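Local structure of alpha-1,2-mannosidase (Bacteroides thetaiotaomicron, 2WW2) at residues N309-S314 against V320-M325. The protein hydrolyses alpha-mannosides with inversion of configuration, as a glycoside hydrolase of the calcium-dependent family 92. Sequence-based numbering, arbitrary orientation.
Sequences NPVYYS and VHDGYM
Tyr312 and His321 form the hydrogen-bonded pair of an antiparallel beta hairpin in the family 92 catalytic domain, with Tyr312 N to His321 O at 2.9 Å and His321 N to Tyr312 O at 2.8 Å. Past the strand end a third bond, Gly323 N to Pro310 O, is nearly straight, its donor above the carbonyl plane; at the backbone angles of Gly323 a side chain would collide with the carbonyl O of Asp322, so glycine suits the place. Packing is tight round the Tyr312 ring, whose CG sits between backbone N and carbonyl carbon (chi1 62°), which sets the ring across residues 321-325. CH-pi contacts sandwich it: Met325 CB lies 3.5 Å from its centroid, His321 CB 3.9 Å on the opposite face. Met325, bent at chi2 and chi3, brings CE to 3.7 Å from Tyr312 CE1. On the face of Val311 and Val320 the strands meet more loosely, Val311 CB to Val320 CG1 being 4.2 Å; Val320 and Asp322 are exposed, Val311 buried. Tyr312 OH bonds Glu363 of helix 347-364 and accepts from a water that also donates to Asp322 O. Replacing Tyr312 by alanine is likely to leave a gap between Met325 and His321, and Glu363 without its phenol partner. A tyrosine thus joins apolar ring faces to a polar tip, tying hairpin to helix.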
loop_
_atom_site.group_PDB
_atom_site.type_symbol
_atom_site.label_atom_id
_atom_site.label_comp_id
_atom_site.label_asym_id
_atom_site.label_seq_id
_atom_site.Cartn_x
_atom_site.Cartn_y
_atom_site.Cartn_z
ATOM N N ASN A 309 -52.068 -27.955 -6.328
ATOM C CA ASN A 309 -52.005 -26.796 -5.442
ATOM C C ASN A 309 -50.638 -26.646 -4.788
ATOM O O ASN A 309 -50.007 -27.650 -4.459
ATOM C CB ASN A 309 -53.085 -26.899 -4.372
ATOM C CG ASN A 309 -54.463 -26.882 -4.961
ATOM O OD1 ASN A 309 -54.722 -26.133 -5.899
ATOM N ND2 ASN A 309 -55.361 -27.711 -4.429
ATOM N N PRO A 310 -50.177 -25.392 -4.608
ATOM C CA PRO A 310 -48.843 -25.155 -4.040
ATOM C C PRO A 310 -48.812 -25.514 -2.563
ATOM O O PRO A 310 -49.671 -25.069 -1.798
ATOM C CB PRO A 310 -48.632 -23.642 -4.221
ATOM C CG PRO A 310 -50.058 -23.065 -4.257
ATOM C CD PRO A 310 -50.905 -24.143 -4.907
ATOM N N VAL A 311 -47.842 -26.334 -2.175
ATOM C CA VAL A 311 -47.637 -26.686 -0.782
ATOM C C VAL A 311 -46.136 -26.641 -0.512
ATOM O O VAL A 311 -45.320 -26.675 -1.448
ATOM C CB VAL A 311 -48.177 -28.106 -0.450
ATOM C CG1 VAL A 311 -49.698 -28.122 -0.465
ATOM C CG2 VAL A 311 -47.626 -29.148 -1.437
ATOM N N TYR A 312 -45.761 -26.538 0.758
ATOM C CA TYR A 312 -44.352 -26.586 1.094
ATOM C C TYR A 312 -44.119 -27.218 2.444
ATOM O O TYR A 312 -44.940 -27.106 3.367
ATOM C CB TYR A 312 -43.714 -25.181 1.040
ATOM C CG TYR A 312 -44.311 -24.176 2.022
ATOM C CD1 TYR A 312 -43.768 -24.019 3.296
ATOM C CD2 TYR A 312 -45.408 -23.391 1.674
ATOM C CE1 TYR A 312 -44.314 -23.110 4.205
ATOM C CE2 TYR A 312 -45.975 -22.469 2.587
ATOM C CZ TYR A 312 -45.411 -22.337 3.849
ATOM O OH TYR A 312 -45.933 -21.442 4.769
ATOM N N TYR A 313 -42.987 -27.903 2.535
ATOM C CA TYR A 313 -42.398 -28.278 3.805
ATOM C C TYR A 313 -41.822 -27.007 4.416
ATOM O O TYR A 313 -41.004 -26.333 3.788
ATOM C CB TYR A 313 -41.252 -29.271 3.574
ATOM C CG TYR A 313 -40.411 -29.546 4.821
ATOM C CD1 TYR A 313 -40.876 -30.395 5.819
ATOM C CD2 TYR A 313 -39.143 -28.982 4.976
ATOM C CE1 TYR A 313 -40.105 -30.677 6.952
ATOM C CE2 TYR A 313 -38.365 -29.248 6.113
ATOM C CZ TYR A 313 -38.853 -30.091 7.095
ATOM O OH TYR A 313 -38.085 -30.370 8.211
ATOM N N SER A 314 -42.232 -26.666 5.632
ATOM C CA SER A 314 -41.675 -25.479 6.259
ATOM C C SER A 314 -40.322 -25.763 6.894
ATOM O O SER A 314 -40.226 -26.621 7.785
ATOM C CB SER A 314 -42.616 -24.961 7.352
ATOM O OG SER A 314 -41.973 -23.910 8.051
ATOM N N VAL A 320 -46.084 -29.351 6.849
ATOM C CA VAL A 320 -46.415 -29.027 5.461
ATOM C C VAL A 320 -47.538 -27.990 5.483
ATOM O O VAL A 320 -48.477 -28.110 6.282
ATOM C CB VAL A 320 -46.866 -30.284 4.683
ATOM C CG1 VAL A 320 -47.239 -29.941 3.228
ATOM C CG2 VAL A 320 -45.776 -31.343 4.732
ATOM N N HIS A 321 -47.433 -26.966 4.640
ATOM C CA HIS A 321 -48.422 -25.890 4.620
ATOM C C HIS A 321 -48.925 -25.667 3.199
ATOM O O HIS A 321 -48.254 -26.019 2.244
ATOM C CB HIS A 321 -47.789 -24.573 5.077
ATOM C CG HIS A 321 -47.365 -24.550 6.510
ATOM N ND1 HIS A 321 -46.166 -25.073 6.940
ATOM C CD2 HIS A 321 -47.952 -24.009 7.603
ATOM C CE1 HIS A 321 -46.043 -24.889 8.244
ATOM N NE2 HIS A 321 -47.117 -24.246 8.671
ATOM N N ASP A 322 -50.082 -25.030 3.071
ATOM C CA ASP A 322 -50.548 -24.542 1.779
ATOM C C ASP A 322 -49.913 -23.193 1.511
ATOM O O ASP A 322 -49.800 -22.365 2.414
ATOM C CB ASP A 322 -52.082 -24.366 1.781
ATOM C CG ASP A 322 -52.815 -25.668 1.956
ATOM O OD1 ASP A 322 -52.420 -26.668 1.338
ATOM O OD2 ASP A 322 -53.805 -25.703 2.713
ATOM N N GLY A 323 -49.491 -22.960 0.273
ATOM C CA GLY A 323 -49.023 -21.648 -0.096
ATOM C C GLY A 323 -47.581 -21.660 -0.580
ATOM O O GLY A 323 -47.131 -22.644 -1.163
ATOM N N TYR A 324 -46.877 -20.564 -0.322
ATOM C CA TYR A 324 -45.544 -20.342 -0.885
ATOM C C TYR A 324 -44.497 -20.171 0.191
ATOM O O TYR A 324 -44.744 -19.590 1.247
ATOM C CB TYR A 324 -45.525 -19.108 -1.800
ATOM C CG TYR A 324 -46.560 -19.163 -2.903
ATOM C CD1 TYR A 324 -46.457 -20.100 -3.922
ATOM C CD2 TYR A 324 -47.648 -18.286 -2.917
ATOM C CE1 TYR A 324 -47.402 -20.165 -4.934
ATOM C CE2 TYR A 324 -48.602 -18.349 -3.934
ATOM C CZ TYR A 324 -48.464 -19.288 -4.935
ATOM O OH TYR A 324 -49.390 -19.373 -5.952
ATOM N N MET A 325 -43.313 -20.680 -0.108
ATOM C CA MET A 325 -42.160 -20.475 0.730
ATOM C C MET A 325 -40.976 -20.322 -0.219
ATOM O O MET A 325 -40.960 -20.939 -1.296
ATOM C CB MET A 325 -41.964 -21.668 1.683
ATOM C CG MET A 325 -40.749 -21.528 2.617
ATOM S SD MET A 325 -40.684 -20.012 3.586
ATOM C CE MET A 325 -42.213 -20.131 4.561
HETATM O O HOH W 1 -48.670 -20.925 4.454
#